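Long-range contacts in protein pof8 (Schizosaccharomyces pombe, PDB 6TZN), which binds telomerase RNA and promotes its assembly with the catalytic subunit Trt1, its C-terminal xRRM domain being the part described here: residues 14-19 with 100-105; 34-39 with 69-74; 27-32 with 45-50. One frame throughout, in Å; residues are numbered along the deposited sequence.

In the fold
The three contacts show how a small RNA-recognition domain closes on itself, and all lie within the xRRM at centres 11 to 13 Å apart. Contact 1 joins strands 13-17 and 103-106, the first and last along the chain, in the four-stranded antiparallel sheet. Contacts 2 and 3 are nested in the loop it closes, and their segments alternate along the chain. Both use helix 25-39: contact 3 seats it on the opposite outer strand, 47-51, while contact 2 sets its last turns across helix 66-78. F36 on C45, I73 on T14 and L31 on L102 join them into one hydrophobic interior, so the contacts hold together the RRM core of this RNA-binding domain.

Contact 1. Residues 14-19 with 100-105; sequences TRIKNL and PFLIAE
The flat amide of N18 has P100 over one face, where CG of the proline stands 3.6 Å from the amide carbon CG of N18, while at the nitrogen end ND2 donates to the F101 carbonyl oxygen at 2.9 Å, somewhat out of the amide plane. The E105 carboxylate is also approached from above rather than at its edge: K17 NZ meets OE1 of E105 at 3.0 Å in a salt bridge. The reach is diagonal, since the backbone pairs K17 with I103 and R15 with E105. A bend at chi3 (-67°) turns the lysine chain to make it, and CE passes CG2 of I103 on the way. R15 instead sends its guanidinium to E111 of helix 109-119. Shortened to an alanine here, N18 would probably leave the F101 carbonyl without its amide donor and P100 without a flat surface to lie on. Four backbone hydrogen bonds tie the antiparallel strands, among them K17 N to I103 O at 2.8 Å. On the other face of the sheet, I16 CD1 packs on A104 CB at 3.6 Å, beneath the helices. Such pairing of first and last strands is a hallmark of the RRM fold, with its strand order 2-3-1-4.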
loop_
_atom_site.group_PDB
_atom_site.type_symbol
_atom_site.label_atom_id
_atom_site.label_comp_id
_atom_site.label_asym_id
_atom_site.label_seq_id
_atom_site.Cartn_x
_atom_site.Cartn_y
_atom_site.Cartn_z
ATOM N N THR A 14 3.873 0.201 -5.513
ATOM C CA THR A 14 2.444 0.487 -5.456
ATOM C C THR A 14 2.205 1.733 -4.618
ATOM O O THR A 14 2.727 1.853 -3.506
ATOM C CB THR A 14 1.623 -0.672 -4.868
ATOM O OG1 THR A 14 1.970 -0.878 -3.492
ATOM C CG2 THR A 14 1.838 -1.950 -5.672
ATOM N N ARG A 15 1.408 2.649 -5.143
ATOM C CA ARG A 15 0.935 3.772 -4.355
ATOM C C ARG A 15 -0.325 3.339 -3.625
ATOM O O ARG A 15 -1.231 2.760 -4.234
ATOM C CB ARG A 15 0.616 4.957 -5.260
ATOM C CG ARG A 15 -0.072 6.098 -4.526
ATOM C CD ARG A 15 -0.262 7.297 -5.424
ATOM N NE ARG A 15 0.964 8.080 -5.506
ATOM C CZ ARG A 15 1.758 8.113 -6.567
ATOM N NH1 ARG A 15 1.456 7.408 -7.650
ATOM N NH2 ARG A 15 2.855 8.856 -6.545
ATOM N N ILE A 16 -0.369 3.581 -2.320
ATOM C CA ILE A 16 -1.564 3.365 -1.515
ATOM C C ILE A 16 -2.177 4.725 -1.239
ATOM O O ILE A 16 -1.484 5.633 -0.766
ATOM C CB ILE A 16 -1.229 2.653 -0.191
ATOM C CG1 ILE A 16 -0.341 1.427 -0.424
ATOM C CG2 ILE A 16 -2.514 2.306 0.558
ATOM C CD1 ILE A 16 -0.988 0.358 -1.262
ATOM N N LYS A 17 -3.459 4.883 -1.551
ATOM C CA LYS A 17 -4.161 6.141 -1.349
ATOM C C LYS A 17 -5.284 5.979 -0.335
ATOM O O LYS A 17 -5.849 4.891 -0.170
ATOM C CB LYS A 17 -4.757 6.666 -2.659
ATOM C CG LYS A 17 -3.708 6.993 -3.704
ATOM C CD LYS A 17 -4.295 7.765 -4.867
ATOM C CE LYS A 17 -5.259 6.920 -5.670
ATOM N NZ LYS A 17 -5.851 7.715 -6.780
ATOM N N ASN A 18 -5.612 7.096 0.325
ATOM C CA ASN A 18 -6.702 7.197 1.296
ATOM C C ASN A 18 -6.380 6.531 2.630
ATOM O O ASN A 18 -7.279 6.088 3.348
ATOM C CB ASN A 18 -8.046 6.756 0.717
ATOM C CG ASN A 18 -8.389 7.520 -0.534
ATOM O OD1 ASN A 18 -8.275 8.749 -0.570
ATOM N ND2 ASN A 18 -8.797 6.805 -1.576
ATOM N N LEU A 19 -5.098 6.490 2.983
ATOM C CA LEU A 19 -4.715 6.141 4.342
ATOM C C LEU A 19 -5.196 7.218 5.310
ATOM O O LEU A 19 -5.344 8.391 4.947
ATOM C CB LEU A 19 -3.194 6.051 4.445
ATOM C CG LEU A 19 -2.560 4.883 3.689
ATOM C CD1 LEU A 19 -1.075 5.123 3.490
ATOM C CD2 LEU A 19 -2.812 3.581 4.438
ATOM N N PRO A 100 -12.871 7.531 2.671
ATOM C CA PRO A 100 -12.861 6.883 1.355
ATOM C C PRO A 100 -12.222 5.503 1.421
ATOM O O PRO A 100 -11.554 5.141 2.393
ATOM C CB PRO A 100 -12.015 7.832 0.499
ATOM C CG PRO A 100 -11.172 8.615 1.480
ATOM C CD PRO A 100 -11.692 8.388 2.876
ATOM N N PHE A 101 -12.461 4.717 0.368
ATOM C CA PHE A 101 -11.874 3.383 0.293
ATOM C C PHE A 101 -10.382 3.452 -0.019
ATOM O O PHE A 101 -9.937 4.238 -0.857
ATOM C CB PHE A 101 -12.568 2.545 -0.783
ATOM C CG PHE A 101 -13.968 2.133 -0.432
ATOM C CD1 PHE A 101 -14.202 1.190 0.554
ATOM C CD2 PHE A 101 -15.050 2.678 -1.102
ATOM C CE1 PHE A 101 -15.494 0.805 0.871
ATOM C CE2 PHE A 101 -16.343 2.299 -0.788
ATOM C CZ PHE A 101 -16.564 1.361 0.196
ATOM N N LEU A 102 -9.611 2.609 0.660
ATOM C CA LEU A 102 -8.210 2.425 0.312
ATOM C C LEU A 102 -8.071 1.940 -1.133
ATOM O O LEU A 102 -8.803 1.051 -1.588
ATOM C CB LEU A 102 -7.577 1.412 1.266
ATOM C CG LEU A 102 -7.378 1.950 2.688
ATOM C CD1 LEU A 102 -7.269 0.822 3.688
ATOM C CD2 LEU A 102 -6.134 2.828 2.737
ATOM N N ILE A 103 -7.106 2.520 -1.846
ATOM C CA ILE A 103 -6.830 2.230 -3.247
ATOM C C ILE A 103 -5.344 1.930 -3.380
ATOM O O ILE A 103 -4.514 2.581 -2.738
ATOM C CB ILE A 103 -7.189 3.446 -4.127
ATOM C CG1 ILE A 103 -8.701 3.665 -4.149
ATOM C CG2 ILE A 103 -6.619 3.298 -5.549
ATOM C CD1 ILE A 103 -9.107 4.927 -4.859
ATOM N N ALA A 104 -5.000 0.948 -4.211
ATOM C CA ALA A 104 -3.610 0.663 -4.544
ATOM C C ALA A 104 -3.439 0.704 -6.056
ATOM O O ALA A 104 -4.235 0.106 -6.788
ATOM C CB ALA A 104 -3.153 -0.690 -3.986
ATOM N N GLU A 105 -2.405 1.400 -6.516
ATOM C CA GLU A 105 -2.120 1.554 -7.938
ATOM C C GLU A 105 -0.653 1.249 -8.201
ATOM O O GLU A 105 0.223 1.686 -7.450
ATOM C CB GLU A 105 -2.392 2.992 -8.410
ATOM C CG GLU A 105 -3.728 3.576 -7.991
ATOM C CD GLU A 105 -3.861 5.044 -8.355
ATOM O OE1 GLU A 105 -5.006 5.502 -8.561
ATOM O OE2 GLU A 105 -2.825 5.743 -8.435
#

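Contact 2. Residues 34-39 with 69-74; sequences YVFSRQ and AETCIN
F36 lays its ring under the methyl of T71, with CG2 3.6 Å from the ring centroid and only 17° off the normal, a CH-pi contact displaced toward the CE2-CZ side. The phenylalanine CG is anti to its own backbone nitrogen (chi1 -162°), which swings the ring across to the second helix. OG1 of T71 is bound to the carbonyl of L67 one turn earlier, a rotation that leaves CG2 over the ring. Q39 slides past T71 in the opposite direction, CG of the glutamine lying 3.9 Å from CG2 of the threonine. Bent at chi2, the glutamine then brings NE2 to 3.6 Å from CB of N74, the two amide planes inclined 53° to each other. A water joins these amides as an acceptor, taking a bond from N74 ND2 at 3.1 Å and a weak one from Q39 NE2. The remaining amide oxygens look elsewhere: OD1 of N74 to R77, and OE1 of Q39, weakly, to Q79. The two helical segments cross at about a right angle, and both helices lie on the same side of the RRM sheet, where C72 touches T14 and I16. Between these segments the contact rests on dispersion and a weakly water-bridged pair of amides, with no charged pair.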
loop_
_atom_site.group_PDB
_atom_site.type_symbol
_atom_site.label_atom_id
_atom_site.label_comp_id
_atom_site.label_asym_id
_atom_site.label_seq_id
_atom_site.Cartn_x
_atom_site.Cartn_y
_atom_site.Cartn_z
ATOM N N TYR A 34 -2.151 -7.721 6.715
ATOM C CA TYR A 34 -3.476 -8.249 7.010
ATOM C C TYR A 34 -4.280 -8.439 5.729
ATOM O O TYR A 34 -4.873 -9.502 5.501
ATOM C CB TYR A 34 -4.182 -7.282 7.969
ATOM C CG TYR A 34 -5.531 -7.754 8.444
ATOM C CD1 TYR A 34 -6.673 -7.551 7.674
ATOM C CD2 TYR A 34 -5.663 -8.412 9.658
ATOM C CE1 TYR A 34 -7.907 -7.999 8.104
ATOM C CE2 TYR A 34 -6.893 -8.853 10.100
ATOM C CZ TYR A 34 -8.010 -8.648 9.317
ATOM O OH TYR A 34 -9.230 -9.086 9.762
ATOM N N VAL A 35 -4.298 -7.417 4.876
ATOM C CA VAL A 35 -5.051 -7.484 3.627
ATOM C C VAL A 35 -4.450 -8.521 2.680
ATOM O O VAL A 35 -5.175 -9.334 2.084
ATOM C CB VAL A 35 -5.115 -6.076 3.005
ATOM C CG1 VAL A 35 -5.694 -6.109 1.609
ATOM C CG2 VAL A 35 -5.928 -5.147 3.891
ATOM N N PHE A 36 -3.120 -8.518 2.549
ATOM C CA PHE A 36 -2.413 -9.459 1.682
ATOM C C PHE A 36 -2.773 -10.895 2.032
ATOM O O PHE A 36 -3.013 -11.718 1.140
ATOM C CB PHE A 36 -0.906 -9.230 1.868
ATOM C CG PHE A 36 -0.025 -9.789 0.773
ATOM C CD1 PHE A 36 0.275 -11.143 0.730
ATOM C CD2 PHE A 36 0.563 -8.951 -0.165
ATOM C CE1 PHE A 36 1.115 -11.656 -0.250
ATOM C CE2 PHE A 36 1.400 -9.452 -1.141
ATOM C CZ PHE A 36 1.673 -10.809 -1.189
ATOM N N SER A 37 -2.836 -11.214 3.327
ATOM C CA SER A 37 -3.098 -12.588 3.741
ATOM C C SER A 37 -4.503 -13.053 3.377
ATOM O O SER A 37 -4.716 -14.261 3.215
ATOM C CB SER A 37 -2.838 -12.762 5.238
ATOM O OG SER A 37 -3.837 -12.132 6.015
ATOM N N ARG A 38 -5.461 -12.133 3.238
ATOM C CA ARG A 38 -6.786 -12.498 2.743
ATOM C C ARG A 38 -6.811 -12.703 1.237
ATOM O O ARG A 38 -7.735 -13.345 0.732
ATOM C CB ARG A 38 -7.822 -11.430 3.108
ATOM C CG ARG A 38 -8.504 -11.639 4.445
ATOM C CD ARG A 38 -7.708 -11.034 5.563
ATOM N NE ARG A 38 -8.132 -11.562 6.847
ATOM C CZ ARG A 38 -7.344 -11.635 7.909
ATOM N NH1 ARG A 38 -6.096 -11.184 7.830
ATOM N NH2 ARG A 38 -7.808 -12.154 9.041
ATOM N N GLN A 39 -5.821 -12.183 0.514
ATOM C CA GLN A 39 -5.761 -12.318 -0.935
ATOM C C GLN A 39 -5.079 -13.610 -1.361
ATOM O O GLN A 39 -5.482 -14.229 -2.355
ATOM C CB GLN A 39 -5.035 -11.107 -1.534
ATOM C CG GLN A 39 -5.156 -10.979 -3.037
ATOM C CD GLN A 39 -6.589 -10.751 -3.484
ATOM O OE1 GLN A 39 -7.444 -10.332 -2.693
ATOM N NE2 GLN A 39 -6.856 -11.007 -4.755
ATOM N N ALA A 69 3.722 -7.037 -5.512
ATOM C CA ALA A 69 3.035 -5.803 -5.881
ATOM C C ALA A 69 1.708 -6.097 -6.567
ATOM O O ALA A 69 0.697 -5.444 -6.284
ATOM C CB ALA A 69 3.925 -4.933 -6.771
ATOM N N GLU A 70 1.689 -7.084 -7.467
ATOM C CA GLU A 70 0.445 -7.452 -8.137
ATOM C C GLU A 70 -0.585 -7.977 -7.146
ATOM O O GLU A 70 -1.781 -7.675 -7.261
ATOM C CB GLU A 70 0.736 -8.512 -9.199
ATOM C CG GLU A 70 -0.440 -8.816 -10.117
ATOM C CD GLU A 70 -0.096 -9.835 -11.183
ATOM O OE1 GLU A 70 0.567 -10.842 -10.853
ATOM O OE2 GLU A 70 -0.488 -9.629 -12.351
ATOM N N THR A 71 -0.141 -8.775 -6.172
ATOM C CA THR A 71 -1.058 -9.285 -5.159
ATOM C C THR A 71 -1.675 -8.138 -4.366
ATOM O O THR A 71 -2.872 -8.154 -4.052
ATOM C CB THR A 71 -0.310 -10.247 -4.232
ATOM O OG1 THR A 71 0.203 -11.351 -4.989
ATOM C CG2 THR A 71 -1.217 -10.757 -3.121
ATOM N N CYS A 72 -0.865 -7.130 -4.036
ATOM C CA CYS A 72 -1.375 -5.957 -3.333
ATOM C C CYS A 72 -2.450 -5.252 -4.155
ATOM O O CYS A 72 -3.523 -4.908 -3.638
ATOM C CB CYS A 72 -0.213 -5.012 -3.034
ATOM S SG CYS A 72 -0.709 -3.449 -2.299
ATOM N N ILE A 73 -2.177 -5.019 -5.442
ATOM C CA ILE A 73 -3.156 -4.356 -6.302
ATOM C C ILE A 73 -4.461 -5.139 -6.333
ATOM O O ILE A 73 -5.553 -4.573 -6.187
ATOM C CB ILE A 73 -2.586 -4.157 -7.718
ATOM C CG1 ILE A 73 -1.323 -3.295 -7.682
ATOM C CG2 ILE A 73 -3.644 -3.547 -8.630
ATOM C CD1 ILE A 73 -1.516 -1.978 -7.015
ATOM N N ASN A 74 -4.367 -6.461 -6.513
ATOM C CA ASN A 74 -5.572 -7.285 -6.582
ATOM C C ASN A 74 -6.334 -7.255 -5.265
ATOM O O ASN A 74 -7.570 -7.225 -5.253
ATOM C CB ASN A 74 -5.201 -8.723 -6.947
ATOM C CG ASN A 74 -4.700 -8.851 -8.371
ATOM O OD1 ASN A 74 -4.959 -7.989 -9.207
ATOM N ND2 ASN A 74 -3.977 -9.934 -8.652
HETATM O O HOH W 1 -3.948 -11.963 -6.304
#

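Contact 3. Residues 27-32 with 45-50; sequences TIHSLL and CEPMYI
I50 and P47 are the two projections of strand 47-51 that enter the surface of helix 25-39 at I28 and H29. CD1 of I50 drops into the notch beside H29, 3.7 Å from CB of that histidine and equally near its backbone N; CG2 of I28 forms a further side of the notch, 4.1 Å from CG2 of I50. The rounded corner of P47 sets its CG over the face of the H29 imidazole, 4.0 Å from the ring centroid and 28° off the normal, a CH-pi contact. H29 reaches there because its CG is anti to the backbone nitrogen (chi1 -174°), and the two side chains cross at about a right angle. Water bonds to ND1 of H29 at the ring edge, in plane. In the RRM fold the first helix packs on one face of the sheet, here roughly antiparallel to the second strand. A classic beta bulge shapes that strand: M48 and Y49 both sit opposite R62 and turn away from the helix, while P47 and I50, on either side of them, face it. Toward C45, CD1 of L32 lies 4.3 Å from CB of P47, and CB of L32 is 4.4 Å from SG of C45. That cysteine also rests on F36 and W63.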
loop_
_atom_site.group_PDB
_atom_site.type_symbol
_atom_site.label_atom_id
_atom_site.label_comp_id
_atom_site.label_asym_id
_atom_site.label_seq_id
_atom_site.Cartn_x
_atom_site.Cartn_y
_atom_site.Cartn_z
ATOM N N THR A 27 1.742 0.795 11.320
ATOM C CA THR A 27 0.350 0.460 11.045
ATOM C C THR A 27 0.153 0.125 9.577
ATOM O O THR A 27 -0.554 -0.832 9.250
ATOM C CB THR A 27 -0.577 1.602 11.469
ATOM O OG1 THR A 27 -0.361 1.898 12.852
ATOM C CG2 THR A 27 -2.044 1.223 11.262
ATOM N N ILE A 28 0.773 0.895 8.676
ATOM C CA ILE A 28 0.661 0.588 7.251
ATOM C C ILE A 28 1.188 -0.812 6.967
ATOM O O ILE A 28 0.561 -1.592 6.242
ATOM C CB ILE A 28 1.371 1.654 6.393
ATOM C CG1 ILE A 28 0.725 3.028 6.582
ATOM C CG2 ILE A 28 1.382 1.233 4.926
ATOM C CD1 ILE A 28 1.612 4.173 6.092
ATOM N N HIS A 29 2.331 -1.162 7.551
ATOM C CA HIS A 29 2.887 -2.498 7.351
ATOM C C HIS A 29 1.907 -3.571 7.814
ATOM O O HIS A 29 1.644 -4.546 7.098
ATOM C CB HIS A 29 4.219 -2.624 8.095
ATOM C CG HIS A 29 4.934 -3.912 7.831
ATOM N ND1 HIS A 29 6.093 -3.976 7.089
ATOM C CD2 HIS A 29 4.658 -5.181 8.212
ATOM C CE1 HIS A 29 6.503 -5.230 7.026
ATOM N NE2 HIS A 29 5.646 -5.982 7.693
ATOM N N SER A 30 1.341 -3.401 9.011
ATOM C CA SER A 30 0.395 -4.382 9.532
ATOM C C SER A 30 -0.859 -4.453 8.673
ATOM O O SER A 30 -1.385 -5.547 8.420
ATOM C CB SER A 30 0.023 -4.033 10.971
ATOM O OG SER A 30 1.155 -4.153 11.809
ATOM N N LEU A 31 -1.364 -3.298 8.234
ATOM C CA LEU A 31 -2.552 -3.274 7.387
ATOM C C LEU A 31 -2.287 -4.001 6.071
ATOM O O LEU A 31 -3.090 -4.839 5.627
ATOM C CB LEU A 31 -2.974 -1.826 7.142
ATOM C CG LEU A 31 -4.261 -1.575 6.354
ATOM C CD1 LEU A 31 -4.888 -0.242 6.783
ATOM C CD2 LEU A 31 -3.998 -1.578 4.855
ATOM N N LEU A 32 -1.163 -3.690 5.425
ATOM C CA LEU A 32 -0.826 -4.364 4.175
ATOM C C LEU A 32 -0.720 -5.870 4.375
ATOM O O LEU A 32 -1.237 -6.642 3.567
ATOM C CB LEU A 32 0.485 -3.804 3.629
ATOM C CG LEU A 32 0.442 -2.372 3.104
ATOM C CD1 LEU A 32 1.839 -1.915 2.741
ATOM C CD2 LEU A 32 -0.481 -2.251 1.900
ATOM N N CYS A 45 3.604 -11.646 2.875
ATOM C CA CYS A 45 3.571 -10.219 2.601
ATOM C C CYS A 45 4.950 -9.635 2.870
ATOM O O CYS A 45 5.413 -9.635 4.014
ATOM C CB CYS A 45 2.535 -9.548 3.489
ATOM S SG CYS A 45 2.349 -7.793 3.158
ATOM N N GLU A 46 5.604 -9.127 1.830
ATOM C CA GLU A 46 6.967 -8.604 1.947
ATOM C C GLU A 46 7.059 -7.188 1.395
ATOM O O GLU A 46 7.662 -6.952 0.338
ATOM C CB GLU A 46 7.981 -9.535 1.280
ATOM C CG GLU A 46 8.074 -10.911 1.933
ATOM N N PRO A 47 6.490 -6.207 2.108
ATOM C CA PRO A 47 6.675 -4.811 1.718
ATOM C C PRO A 47 8.018 -4.353 2.245
ATOM O O PRO A 47 8.148 -3.983 3.416
ATOM C CB PRO A 47 5.511 -4.096 2.416
ATOM C CG PRO A 47 5.213 -4.941 3.618
ATOM C CD PRO A 47 5.700 -6.341 3.341
ATOM N N MET A 48 9.037 -4.407 1.391
ATOM C CA MET A 48 10.399 -4.196 1.863
ATOM C C MET A 48 10.582 -2.791 2.413
ATOM O O MET A 48 11.193 -2.601 3.471
ATOM C CB MET A 48 11.390 -4.435 0.734
ATOM C CG MET A 48 12.811 -4.289 1.208
ATOM S SD MET A 48 13.971 -4.573 -0.117
ATOM C CE MET A 48 13.195 -6.001 -0.817
ATOM N N TYR A 49 10.080 -1.789 1.700
ATOM C CA TYR A 49 10.177 -0.411 2.153
ATOM C C TYR A 49 8.835 0.274 1.998
ATOM O O TYR A 49 8.108 0.044 1.028
ATOM C CB TYR A 49 11.264 0.349 1.386
ATOM C CG TYR A 49 12.620 -0.290 1.561
ATOM C CD1 TYR A 49 13.208 -0.366 2.818
ATOM C CD2 TYR A 49 13.297 -0.848 0.484
ATOM C CE1 TYR A 49 14.440 -0.960 3.001
ATOM C CE2 TYR A 49 14.547 -1.434 0.653
ATOM C CZ TYR A 49 15.103 -1.499 1.920
ATOM O OH TYR A 49 16.332 -2.084 2.122
ATOM N N ILE A 50 8.505 1.098 2.979
ATOM C CA ILE A 50 7.299 1.903 2.979
ATOM C C ILE A 50 7.749 3.350 3.036
ATOM O O ILE A 50 8.377 3.770 4.017
ATOM C CB ILE A 50 6.404 1.552 4.174
ATOM C CG1 ILE A 50 5.965 0.086 4.083
ATOM C CG2 ILE A 50 5.207 2.498 4.255
ATOM C CD1 ILE A 50 5.224 -0.405 5.307
HETATM O O HOH W 2 8.130 -2.421 5.301
#